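Local structure of phosphoribosyltransferase (Thermus thermophilus, 1WD5) at residues Ala18-Glu23 with Arg150-Val155; Leu30-Val35 with Phe191-Asp196; Leu53-Gly58 with Arg99-Lys104; Arg113-Arg118 with Phe144-Arg149. The protein is of unknown specificity but probably acts as a glycosyltransferase of the type I phosphoribosyltransferase family. All blocks are in the same frame, centred on the assembly; numbering follows the deposited sequence.

Interaction 1. Residues Ala18-Glu23 with Arg150-Val155; sequences APLGLE and RVVVAV
R150 stretches from the start of strand 150-155 across to the turn that follows helix 6-17, and L20 and L22 meet it from two directions. The loop between helix 6-17 and strand 26-29 thereby packs on the parallel part of the central sheet, where L17 of the helix also touches V152. With CG anti to the backbone N (chi1 178°) and the rest of the chain straight, the arginine carries its flat end clear of the strand. L22 lies across it at about a right angle: its CD2 lies over one face, 3.5 Å above the guanidinium plane of R150, shifted toward the rim and nearest NH1. At the edge, NH1 of R150 donates to O of L20 over 3.1 Å, in the guanidinium plane. The bond is fairly straight (161°), its donor standing above the carbonyl plane. The L20 side chain also crosses the arginine at nearly a right angle, its CB 3.9 Å from NH2 of R150. CG1 of V152 meets CD1 of L20 tip to tip at 4.2 Å, while its CG2 lies 4.3 Å from CD2 of L22. NH2 of R150 forms a salt bridge with E171 on the next strand, 171-174. A carbonyl on one nitrogen and a carboxylate on another thus satisfy the guanidinium where it borders the aliphatic contacts of L20, L22 and V152.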
loop_
_atom_site.group_PDB
_atom_site.type_symbol
_atom_site.label_atom_id
_atom_site.label_comp_id
_atom_site.label_asym_id
_atom_site.label_seq_id
_atom_site.Cartn_x
_atom_site.Cartn_y
_atom_site.Cartn_z
ATOM N N ALA A 18 13.737 1.210 11.878
ATOM C CA ALA A 18 14.146 0.696 13.186
ATOM C C ALA A 18 14.094 1.701 14.341
ATOM O O ALA A 18 13.651 1.369 15.439
ATOM C CB ALA A 18 15.549 0.096 13.089
ATOM N N PRO A 19 14.551 2.942 14.112
ATOM C CA PRO A 19 14.534 3.950 15.179
ATOM C C PRO A 19 13.149 4.410 15.638
ATOM O O PRO A 19 13.011 4.956 16.732
ATOM C CB PRO A 19 15.334 5.109 14.576
ATOM C CG PRO A 19 16.206 4.445 13.544
ATOM C CD PRO A 19 15.267 3.447 12.931
ATOM N N LEU A 20 12.129 4.187 14.810
ATOM C CA LEU A 20 10.771 4.621 15.132
ATOM C C LEU A 20 10.119 3.954 16.337
ATOM O O LEU A 20 9.108 4.437 16.839
ATOM C CB LEU A 20 9.860 4.447 13.916
ATOM C CG LEU A 20 10.235 5.273 12.685
ATOM C CD1 LEU A 20 9.194 5.058 11.598
ATOM C CD2 LEU A 20 10.316 6.744 13.058
ATOM N N GLY A 21 10.674 2.837 16.788
ATOM C CA GLY A 21 10.110 2.162 17.945
ATOM C C GLY A 21 8.822 1.394 17.705
ATOM O O GLY A 21 8.002 1.250 18.612
ATOM N N LEU A 22 8.632 0.900 16.489
ATOM C CA LEU A 22 7.437 0.129 16.175
ATOM C C LEU A 22 7.553 -1.195 16.911
ATOM O O LEU A 22 8.649 -1.719 17.065
ATOM C CB LEU A 22 7.354 -0.115 14.673
ATOM C CG LEU A 22 7.227 1.156 13.834
ATOM C CD1 LEU A 22 7.521 0.846 12.381
ATOM C CD2 LEU A 22 5.830 1.735 14.001
ATOM N N GLU A 23 6.432 -1.736 17.372
ATOM C CA GLU A 23 6.460 -3.005 18.092
ATOM C C GLU A 23 5.747 -4.112 17.321
ATOM O O GLU A 23 4.547 -4.020 17.070
ATOM C CB GLU A 23 5.820 -2.832 19.470
ATOM C CG GLU A 23 6.485 -1.746 20.301
ATOM C CD GLU A 23 5.858 -1.589 21.671
ATOM O OE1 GLU A 23 4.630 -1.362 21.746
ATOM O OE2 GLU A 23 6.596 -1.687 22.675
ATOM N N ARG A 150 -1.107 2.677 15.171
ATOM C CA ARG A 150 -0.266 3.648 14.493
ATOM C C ARG A 150 -0.077 3.230 13.038
ATOM O O ARG A 150 -0.041 2.037 12.722
ATOM C CB ARG A 150 1.085 3.708 15.202
ATOM C CG ARG A 150 2.096 4.652 14.594
ATOM C CD ARG A 150 3.414 4.542 15.343
ATOM N NE ARG A 150 4.441 5.419 14.794
ATOM C CZ ARG A 150 5.684 5.486 15.256
ATOM N NH1 ARG A 150 6.054 4.723 16.277
ATOM N NH2 ARG A 150 6.557 6.316 14.701
ATOM N N VAL A 151 0.038 4.215 12.153
ATOM C CA VAL A 151 0.230 3.940 10.737
ATOM C C VAL A 151 1.424 4.726 10.206
ATOM O O VAL A 151 1.548 5.933 10.443
ATOM C CB VAL A 151 -1.028 4.314 9.914
ATOM C CG1 VAL A 151 -0.833 3.927 8.457
ATOM C CG2 VAL A 151 -2.250 3.614 10.490
ATOM N N VAL A 152 2.310 4.030 9.503
ATOM C CA VAL A 152 3.491 4.653 8.922
ATOM C C VAL A 152 3.616 4.251 7.466
ATOM O O VAL A 152 3.556 3.064 7.136
ATOM C CB VAL A 152 4.788 4.216 9.641
ATOM C CG1 VAL A 152 5.997 4.816 8.933
ATOM C CG2 VAL A 152 4.761 4.649 11.093
ATOM N N VAL A 153 3.777 5.237 6.593
ATOM C CA VAL A 153 3.954 4.968 5.172
ATOM C C VAL A 153 5.459 4.911 4.928
ATOM O O VAL A 153 6.173 5.869 5.227
ATOM C CB VAL A 153 3.353 6.088 4.305
ATOM C CG1 VAL A 153 3.780 5.909 2.852
ATOM C CG2 VAL A 153 1.833 6.068 4.418
ATOM N N ALA A 154 5.941 3.795 4.390
ATOM C CA ALA A 154 7.368 3.643 4.135
ATOM C C ALA A 154 7.639 3.237 2.689
ATOM O O ALA A 154 7.135 2.214 2.217
ATOM C CB ALA A 154 7.957 2.614 5.093
ATOM N N VAL A 155 8.447 4.037 1.996
ATOM C CA VAL A 155 8.769 3.775 0.596
ATOM C C VAL A 155 10.217 4.109 0.241
ATOM O O VAL A 155 10.773 5.094 0.719
ATOM C CB VAL A 155 7.856 4.596 -0.331
ATOM C CG1 VAL A 155 6.400 4.218 -0.100
ATOM C CG2 VAL A 155 8.056 6.084 -0.058
#

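Interaction 2. Residues Leu30-Val35 with Phe191-Asp196; sequences LPRGGV and FGEVTD
E193 meets R32 first: its chain bends at chi2, and OE2 takes NH2 of R32 on the syn lone pair in a salt bridge of 3.0 Å, almost straight at 175° and in the guanidinium plane. V194 follows with its backbone O, which accepts from NE of R32 at 2.7 Å and lies at the same guanidinium's edge. The two acceptors, OE2 of E193 and O of V194, are only 3.0 Å apart, a closeness the arginine's positive charge probably offsets. A bend at chi3 (-69°) turns R32 to face both. The V194 side chain packs against the start of the helix, CG2 against CA of G33 at 4.0 Å and CG1 against O of R32 at 3.8 Å. T195 then N-caps helix 196-204. D196 touches CD of R32 through OD1, but no N-H of R32 points at it, and OD1 is instead bound by Y109 and R105. The peptide before R32 is cis, as in the pyrophosphate-binding loop of type I phosphoribosyltransferases, to which this turn between strand 26-29 and helix 33-45 probably corresponds. R32, V35 and V194 all touch V199, so the C-terminal helix 196-204 packs beside the start of helix 33-45.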
loop_
_atom_site.group_PDB
_atom_site.type_symbol
_atom_site.label_atom_id
_atom_site.label_comp_id
_atom_site.label_asym_id
_atom_site.label_seq_id
_atom_site.Cartn_x
_atom_site.Cartn_y
_atom_site.Cartn_z
ATOM N N LEU A 30 1.764 -3.248 -0.891
ATOM C CA LEU A 30 0.826 -3.070 -1.994
ATOM C C LEU A 30 1.262 -4.010 -3.114
ATOM O O LEU A 30 2.445 -4.110 -3.412
ATOM C CB LEU A 30 0.847 -1.624 -2.500
ATOM C CG LEU A 30 0.048 -0.572 -1.718
ATOM C CD1 LEU A 30 0.570 -0.452 -0.297
ATOM C CD2 LEU A 30 0.156 0.768 -2.435
ATOM N N PRO A 31 0.310 -4.718 -3.743
ATOM C CA PRO A 31 0.616 -5.654 -4.834
ATOM C C PRO A 31 1.183 -4.892 -6.031
ATOM O O PRO A 31 0.745 -3.772 -6.297
ATOM C CB PRO A 31 -0.747 -6.267 -5.163
ATOM C CG PRO A 31 -1.554 -6.065 -3.906
ATOM C CD PRO A 31 -1.133 -4.692 -3.461
ATOM N N ARG A 32 2.161 -5.463 -6.738
ATOM C CA ARG A 32 2.741 -6.768 -6.427
ATOM C C ARG A 32 4.203 -6.609 -5.998
ATOM O O ARG A 32 4.645 -7.240 -5.042
ATOM C CB ARG A 32 2.653 -7.704 -7.639
ATOM C CG ARG A 32 1.216 -8.091 -8.014
ATOM C CD ARG A 32 1.167 -9.267 -8.987
ATOM N NE ARG A 32 1.669 -8.934 -10.317
ATOM C CZ ARG A 32 0.984 -8.261 -11.238
ATOM N NH1 ARG A 32 -0.250 -7.836 -10.990
ATOM N NH2 ARG A 32 1.533 -8.019 -12.422
ATOM N N GLY A 33 4.946 -5.763 -6.706
ATOM C CA GLY A 33 6.341 -5.547 -6.367
ATOM C C GLY A 33 6.515 -5.074 -4.933
ATOM O O GLY A 33 7.517 -5.381 -4.279
ATOM N N GLY A 34 5.530 -4.326 -4.443
ATOM C CA GLY A 34 5.589 -3.822 -3.086
ATOM C C GLY A 34 5.635 -4.919 -2.037
ATOM O O GLY A 34 6.158 -4.715 -0.940
ATOM N N VAL A 35 5.094 -6.087 -2.365
ATOM C CA VAL A 35 5.083 -7.197 -1.421
ATOM C C VAL A 35 6.501 -7.700 -1.187
ATOM O O VAL A 35 6.819 -8.172 -0.102
ATOM C CB VAL A 35 4.181 -8.354 -1.921
ATOM C CG1 VAL A 35 4.267 -9.541 -0.968
ATOM C CG2 VAL A 35 2.735 -7.879 -2.014
ATOM N N PHE A 191 14.484 -4.340 -11.996
ATOM C CA PHE A 191 13.081 -4.021 -11.769
ATOM C C PHE A 191 12.226 -5.081 -12.451
ATOM O O PHE A 191 11.229 -4.771 -13.099
ATOM C CB PHE A 191 12.763 -2.633 -12.336
ATOM C CG PHE A 191 11.498 -2.023 -11.789
ATOM C CD1 PHE A 191 11.343 -1.823 -10.420
ATOM C CD2 PHE A 191 10.472 -1.633 -12.642
ATOM C CE1 PHE A 191 10.181 -1.243 -9.904
ATOM C CE2 PHE A 191 9.301 -1.050 -12.140
ATOM C CZ PHE A 191 9.155 -0.855 -10.768
ATOM N N GLY A 192 12.625 -6.338 -12.296
ATOM C CA GLY A 192 11.894 -7.430 -12.911
ATOM C C GLY A 192 10.452 -7.582 -12.452
ATOM O O GLY A 192 10.064 -7.122 -11.378
ATOM N N GLU A 193 9.661 -8.253 -13.282
ATOM C CA GLU A 193 8.249 -8.504 -13.013
ATOM C C GLU A 193 8.028 -9.424 -11.806
ATOM O O GLU A 193 8.752 -10.401 -11.617
ATOM C CB GLU A 193 7.619 -9.130 -14.264
ATOM C CG GLU A 193 6.234 -9.750 -14.104
ATOM C CD GLU A 193 5.162 -8.744 -13.726
ATOM O OE1 GLU A 193 5.264 -7.572 -14.145
ATOM O OE2 GLU A 193 4.206 -9.133 -13.023
ATOM N N VAL A 194 7.030 -9.093 -10.988
ATOM C CA VAL A 194 6.659 -9.902 -9.825
ATOM C C VAL A 194 5.226 -10.359 -10.117
ATOM O O VAL A 194 4.294 -9.555 -10.101
ATOM C CB VAL A 194 6.701 -9.076 -8.520
ATOM C CG1 VAL A 194 6.143 -9.899 -7.358
ATOM C CG2 VAL A 194 8.146 -8.665 -8.212
ATOM N N THR A 195 5.061 -11.647 -10.404
ATOM C CA THR A 195 3.755 -12.204 -10.757
ATOM C C THR A 195 2.868 -12.525 -9.557
ATOM O O THR A 195 3.328 -12.547 -8.412
ATOM C CB THR A 195 3.920 -13.506 -11.550
ATOM O OG1 THR A 195 4.447 -14.511 -10.681
ATOM C CG2 THR A 195 4.891 -13.315 -12.718
ATOM N N ASP A 196 1.591 -12.783 -9.829
ATOM C CA ASP A 196 0.659 -13.135 -8.766
ATOM C C ASP A 196 1.182 -14.400 -8.089
ATOM O O ASP A 196 1.065 -14.552 -6.870
ATOM C CB ASP A 196 -0.748 -13.380 -9.327
ATOM C CG ASP A 196 -1.496 -12.088 -9.626
ATOM O OD1 ASP A 196 -1.588 -11.219 -8.730
ATOM O OD2 ASP A 196 -2.006 -11.942 -10.756
#

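Interaction 3. Residues Leu53-Gly58 with Arg99-Lys104; sequences LVRKVG and RDVLRK
R55 folds back on itself to meet V101 and L102: CG starts beside the backbone N, and turns at chi2 (-70°) and again at chi3 curl the chain so that its aliphatic part and its flat end both lie along helix 88-112. L102 answers with CG anti to its own backbone N (chi1 -173°), which sends its two methyls onto the strand backbone. CB of L102 lies 3.9 Å from CG of R55, the two chains lying alongside each other and pointing opposite ways. CD1 of L102 reaches N of V54 at 3.8 Å and CB of L53 at 4.0 Å, while CD2 lies 3.8 Å from O of L53, so that the two methyls rest on the L53-V54 peptide. V101 crosses R55 at about a right angle and puts CG1 over one face of the guanidinium, off-centre, with NE of R55 the nearest atom at 3.7 Å. The polar need of NE is met elsewhere, by OE1 of Q98 one turn back on the same helix. No hydrogen bond joins the two segments. Strand and helix run nearly antiparallel, at 171°, and the axes of the two short segments approach to 8.2 Å. V54 points the other way, onto A138 and V142 of helix 134-144, so strand 48-59 has a helix packed on each face, the alpha/beta/alpha layering typical of the phosphoribosyltransferase core.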
loop_
_atom_site.group_PDB
_atom_site.type_symbol
_atom_site.label_atom_id
_atom_site.label_comp_id
_atom_site.label_asym_id
_atom_site.label_seq_id
_atom_site.Cartn_x
_atom_site.Cartn_y
_atom_site.Cartn_z
ATOM N N LEU A 53 -5.256 -5.077 0.252
ATOM C CA LEU A 53 -6.065 -5.217 -0.951
ATOM C C LEU A 53 -7.170 -4.170 -0.988
ATOM O O LEU A 53 -8.178 -4.286 -0.284
ATOM C CB LEU A 53 -6.651 -6.629 -0.982
ATOM C CG LEU A 53 -5.577 -7.724 -1.072
ATOM C CD1 LEU A 53 -6.120 -9.072 -0.605
ATOM C CD2 LEU A 53 -5.087 -7.808 -2.512
ATOM N N VAL A 54 -6.973 -3.155 -1.822
ATOM C CA VAL A 54 -7.918 -2.054 -1.935
ATOM C C VAL A 54 -7.955 -1.491 -3.357
ATOM O O VAL A 54 -7.084 -1.794 -4.177
ATOM C CB VAL A 54 -7.508 -0.903 -0.991
ATOM C CG1 VAL A 54 -7.389 -1.409 0.439
ATOM C CG2 VAL A 54 -6.177 -0.327 -1.443
ATOM N N ARG A 55 -8.966 -0.667 -3.629
ATOM C CA ARG A 55 -9.140 -0.011 -4.920
ATOM C C ARG A 55 -9.607 1.422 -4.697
ATOM O O ARG A 55 -10.365 1.712 -3.768
ATOM C CB ARG A 55 -10.186 -0.734 -5.778
ATOM C CG ARG A 55 -9.744 -2.089 -6.331
ATOM C CD ARG A 55 -8.679 -1.934 -7.399
ATOM N NE ARG A 55 -9.171 -1.181 -8.551
ATOM C CZ ARG A 55 -8.397 -0.741 -9.539
ATOM N NH1 ARG A 55 -7.090 -0.980 -9.525
ATOM N NH2 ARG A 55 -8.924 -0.042 -10.533
ATOM N N LYS A 56 -9.148 2.322 -5.552
ATOM C CA LYS A 56 -9.553 3.711 -5.459
ATOM C C LYS A 56 -10.900 3.869 -6.162
ATOM O O LYS A 56 -11.160 3.212 -7.171
ATOM C CB LYS A 56 -8.508 4.598 -6.135
ATOM C CG LYS A 56 -8.878 6.067 -6.212
ATOM C CD LYS A 56 -8.908 6.527 -7.655
ATOM C CE LYS A 56 -7.573 6.270 -8.343
ATOM N NZ LYS A 56 -7.735 6.203 -9.820
ATOM N N VAL A 57 -11.759 4.719 -5.605
ATOM C CA VAL A 57 -13.070 5.010 -6.183
ATOM C C VAL A 57 -12.914 6.419 -6.747
ATOM O O VAL A 57 -12.846 7.389 -5.990
ATOM C CB VAL A 57 -14.175 4.991 -5.098
ATOM C CG1 VAL A 57 -15.490 5.488 -5.670
ATOM C CG2 VAL A 57 -14.341 3.579 -4.561
ATOM N N GLY A 58 -12.832 6.521 -8.073
ATOM C CA GLY A 58 -12.637 7.809 -8.713
ATOM C C GLY A 58 -13.884 8.625 -8.971
ATOM O O GLY A 58 -14.997 8.111 -8.918
ATOM N N ARG A 99 -14.966 -3.272 -6.925
ATOM C CA ARG A 99 -14.997 -4.531 -6.183
ATOM C C ARG A 99 -14.706 -5.681 -7.144
ATOM O O ARG A 99 -14.011 -6.632 -6.791
ATOM C CB ARG A 99 -16.358 -4.760 -5.520
ATOM C CG ARG A 99 -16.704 -3.780 -4.413
ATOM C CD ARG A 99 -17.875 -4.293 -3.579
ATOM N NE ARG A 99 -18.220 -3.363 -2.510
ATOM C CZ ARG A 99 -19.099 -2.374 -2.629
ATOM N NH1 ARG A 99 -19.741 -2.184 -3.774
ATOM N NH2 ARG A 99 -19.321 -1.560 -1.604
ATOM N N ASP A 100 -15.230 -5.585 -8.363
ATOM C CA ASP A 100 -15.012 -6.626 -9.367
ATOM C C ASP A 100 -13.541 -6.770 -9.734
ATOM O O ASP A 100 -13.058 -7.875 -9.952
ATOM C CB ASP A 100 -15.798 -6.333 -10.645
ATOM C CG ASP A 100 -17.293 -6.316 -10.425
ATOM O OD1 ASP A 100 -17.793 -7.130 -9.616
ATOM O OD2 ASP A 100 -17.976 -5.494 -11.076
ATOM N N VAL A 101 -12.838 -5.645 -9.815
ATOM C CA VAL A 101 -11.418 -5.641 -10.171
ATOM C C VAL A 101 -10.559 -6.287 -9.093
ATOM O O VAL A 101 -9.488 -6.836 -9.366
ATOM C CB VAL A 101 -10.904 -4.197 -10.376
ATOM C CG1 VAL A 101 -9.412 -4.207 -10.674
ATOM C CG2 VAL A 101 -11.670 -3.525 -11.499
ATOM N N LEU A 102 -11.053 -6.228 -7.865
ATOM C CA LEU A 102 -10.334 -6.746 -6.712
ATOM C C LEU A 102 -10.682 -8.174 -6.281
ATOM O O LEU A 102 -9.840 -8.882 -5.740
ATOM C CB LEU A 102 -10.591 -5.794 -5.541
ATOM C CG LEU A 102 -9.859 -5.944 -4.212
ATOM C CD1 LEU A 102 -8.393 -5.612 -4.402
ATOM C CD2 LEU A 102 -10.489 -5.000 -3.195
ATOM N N ARG A 103 -11.915 -8.597 -6.542
ATOM C CA ARG A 103 -12.397 -9.900 -6.096
ATOM C C ARG A 103 -11.576 -11.166 -6.324
ATOM O O ARG A 103 -11.191 -11.829 -5.362
ATOM C CB ARG A 103 -13.827 -10.127 -6.605
ATOM C CG ARG A 103 -14.475 -11.395 -6.049
ATOM C CD ARG A 103 -15.992 -11.372 -6.215
ATOM N NE ARG A 103 -16.368 -10.932 -7.555
ATOM C CZ ARG A 103 -16.886 -9.739 -7.841
ATOM N NH1 ARG A 103 -17.109 -8.843 -6.882
ATOM N NH2 ARG A 103 -17.169 -9.436 -9.101
ATOM N N LYS A 104 -11.310 -11.522 -7.573
ATOM C CA LYS A 104 -10.565 -12.750 -7.831
ATOM C C LYS A 104 -9.166 -12.765 -7.232
ATOM O O LYS A 104 -8.745 -13.771 -6.663
ATOM C CB LYS A 104 -10.486 -13.022 -9.335
ATOM C CG LYS A 104 -11.826 -13.374 -9.960
ATOM C CD LYS A 104 -11.670 -13.686 -11.441
ATOM C CE LYS A 104 -13.014 -13.995 -12.088
ATOM N NZ LYS A 104 -12.869 -14.210 -13.556
#

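Interaction 4. Residues Arg113-Arg118 with Phe144-Arg149; sequences RPKAAR and FQEGPR
E146 takes a cation on each carboxylate oxygen, R118 on OE1 and K115 on OE2. NH1 of R118 donates to the syn lone pair of OE1 at 2.8 Å and 169°, in the guanidinium plane, though that plane and the carboxylate's stand 64° apart. K115 arrives from the direction opposite to E146, its fully extended chain setting NZ 2.5 Å from OE2 of E146, a value short enough to be read with caution. The aliphatic end of K115 passes over the R118 guanidinium, CE lying 3.3 Å above the plane, over its centre. A water completes the salt-bridge network, donating to OE2 of E146 at 3.1 Å and receiving a weak bond from NH1 of R118. Two positive partners would probably keep the carboxylate ionised. The network ties together two loops that enter adjacent parallel strands, 122-126 and 150-155, at their N-terminal ends; in this family the substrate loops lie at the C-terminal ends of the strands. Next out, CA of P148 makes a CH...O contact with O of R118 at 3.5 Å. E146 sits within a type I turn from F144 to G147, and G147 and R149 make backbone bonds with G120 and R121.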
loop_
_atom_site.group_PDB
_atom_site.type_symbol
_atom_site.label_atom_id
_atom_site.label_comp_id
_atom_site.label_asym_id
_atom_site.label_seq_id
_atom_site.Cartn_x
_atom_site.Cartn_y
_atom_site.Cartn_z
ATOM N N ARG A 113 -2.944 -17.182 2.502
ATOM C CA ARG A 113 -2.609 -16.444 3.726
ATOM C C ARG A 113 -3.793 -15.569 4.141
ATOM O O ARG A 113 -4.148 -14.613 3.451
ATOM C CB ARG A 113 -1.317 -15.621 3.513
ATOM C CG ARG A 113 -1.373 -14.110 3.796
ATOM C CD ARG A 113 -1.667 -13.776 5.248
ATOM N NE ARG A 113 -0.528 -13.263 6.011
ATOM C CZ ARG A 113 -0.525 -13.193 7.339
ATOM N NH1 ARG A 113 -1.593 -13.602 8.012
ATOM N NH2 ARG A 113 0.530 -12.730 7.997
ATOM N N PRO A 114 -4.432 -15.908 5.277
ATOM C CA PRO A 114 -5.587 -15.174 5.803
ATOM C C PRO A 114 -5.222 -13.770 6.252
ATOM O O PRO A 114 -4.085 -13.514 6.647
ATOM C CB PRO A 114 -6.051 -16.052 6.964
ATOM C CG PRO A 114 -4.760 -16.602 7.479
ATOM C CD PRO A 114 -4.049 -16.995 6.197
ATOM N N LYS A 115 -6.189 -12.862 6.188
ATOM C CA LYS A 115 -5.949 -11.482 6.586
ATOM C C LYS A 115 -5.498 -11.390 8.037
ATOM O O LYS A 115 -6.182 -11.872 8.942
ATOM C CB LYS A 115 -7.214 -10.646 6.393
ATOM C CG LYS A 115 -7.038 -9.194 6.802
ATOM C CD LYS A 115 -8.287 -8.373 6.544
ATOM C CE LYS A 115 -8.036 -6.918 6.910
ATOM N NZ LYS A 115 -9.216 -6.061 6.648
ATOM N N ALA A 116 -4.341 -10.772 8.257
ATOM C CA ALA A 116 -3.809 -10.614 9.605
ATOM C C ALA A 116 -4.532 -9.464 10.296
ATOM O O ALA A 116 -4.933 -8.499 9.648
ATOM C CB ALA A 116 -2.310 -10.331 9.550
ATOM N N ALA A 117 -4.699 -9.576 11.611
ATOM C CA ALA A 117 -5.372 -8.542 12.388
ATOM C C ALA A 117 -4.575 -7.244 12.326
ATOM O O ALA A 117 -3.345 -7.265 12.242
ATOM C CB ALA A 117 -5.529 -8.997 13.844
ATOM N N ARG A 118 -5.277 -6.115 12.361
ATOM C CA ARG A 118 -4.629 -4.808 12.305
ATOM C C ARG A 118 -5.034 -3.910 13.470
ATOM O O ARG A 118 -4.294 -3.006 13.860
ATOM C CB ARG A 118 -4.970 -4.129 10.977
ATOM C CG ARG A 118 -4.492 -4.928 9.773
ATOM C CD ARG A 118 -5.183 -4.523 8.483
ATOM N NE ARG A 118 -4.726 -5.353 7.371
ATOM C CZ ARG A 118 -5.185 -5.273 6.130
ATOM N NH1 ARG A 118 -6.131 -4.395 5.823
ATOM N NH2 ARG A 118 -4.693 -6.072 5.191
ATOM N N PHE A 144 -7.074 3.099 7.922
ATOM C CA PHE A 144 -7.454 3.991 9.021
ATOM C C PHE A 144 -8.784 3.603 9.659
ATOM O O PHE A 144 -8.985 3.796 10.854
ATOM C CB PHE A 144 -7.535 5.441 8.531
ATOM C CG PHE A 144 -6.219 6.169 8.559
ATOM C CD1 PHE A 144 -5.921 7.126 7.595
ATOM C CD2 PHE A 144 -5.284 5.908 9.556
ATOM C CE1 PHE A 144 -4.710 7.813 7.622
ATOM C CE2 PHE A 144 -4.072 6.589 9.594
ATOM C CZ PHE A 144 -3.784 7.543 8.624
ATOM N N GLN A 145 -9.694 3.058 8.864
ATOM C CA GLN A 145 -10.991 2.651 9.388
ATOM C C GLN A 145 -10.901 1.331 10.145
ATOM O O GLN A 145 -11.891 0.870 10.711
ATOM C CB GLN A 145 -12.004 2.503 8.248
ATOM C CG GLN A 145 -12.334 3.798 7.529
ATOM C CD GLN A 145 -12.966 4.833 8.444
ATOM O OE1 GLN A 145 -12.333 5.323 9.380
ATOM N NE2 GLN A 145 -14.223 5.169 8.177
ATOM N N GLU A 146 -9.717 0.723 10.166
ATOM C CA GLU A 146 -9.553 -0.561 10.839
ATOM C C GLU A 146 -9.023 -0.477 12.265
ATOM O O GLU A 146 -8.692 -1.494 12.873
ATOM C CB GLU A 146 -8.673 -1.480 9.982
ATOM C CG GLU A 146 -9.252 -1.675 8.582
ATOM C CD GLU A 146 -8.464 -2.640 7.719
ATOM O OE1 GLU A 146 -7.235 -2.461 7.580
ATOM O OE2 GLU A 146 -9.081 -3.574 7.166
ATOM N N GLY A 147 -8.954 0.737 12.799
ATOM C CA GLY A 147 -8.492 0.927 14.163
ATOM C C GLY A 147 -7.055 0.566 14.503
ATOM O O GLY A 147 -6.808 0.004 15.569
ATOM N N PRO A 148 -6.080 0.862 13.632
ATOM C CA PRO A 148 -4.698 0.519 13.974
ATOM C C PRO A 148 -4.176 1.485 15.035
ATOM O O PRO A 148 -4.656 2.615 15.141
ATOM C CB PRO A 148 -3.973 0.673 12.644
ATOM C CG PRO A 148 -4.703 1.802 12.018
ATOM C CD PRO A 148 -6.151 1.448 12.285
ATOM N N ARG A 149 -3.204 1.036 15.821
ATOM C CA ARG A 149 -2.622 1.871 16.869
ATOM C C ARG A 149 -1.807 2.997 16.252
ATOM O O ARG A 149 -1.818 4.130 16.735
ATOM C CB ARG A 149 -1.714 1.034 17.778
ATOM C CG ARG A 149 -1.161 1.812 18.958
ATOM C CD ARG A 149 -0.394 0.926 19.930
ATOM N NE ARG A 149 0.909 0.506 19.419
ATOM C CZ ARG A 149 1.799 -0.175 20.134
ATOM N NH1 ARG A 149 1.524 -0.515 21.388
ATOM N NH2 ARG A 149 2.969 -0.509 19.608
HETATM O O HOH W 1 -8.603 -4.161 4.164
#

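None of the four contacts is wholly buried. Interactions 1 and 3 are partly buried and reach the same central sheet, and they lie on opposite sides of the chain's centre; both lay aliphatic carbon over a guanidinium face, but only interaction 1 adds a hydrogen bond. Interactions 2 and 4 lie at the surface: interaction 2 adds a backbone carbonyl to its ion pair, whereas interaction 4 rests on one carboxylate shared by an arginine and a lysine. Interaction 4 joins interaction 1 through the E23-R149 salt bridge and through F144 packing on V151, at the foot of strand 150-155. Interaction 2 touches interaction 3 where P31 meets L53, linking the loop before helix 33-45 to the strand after it.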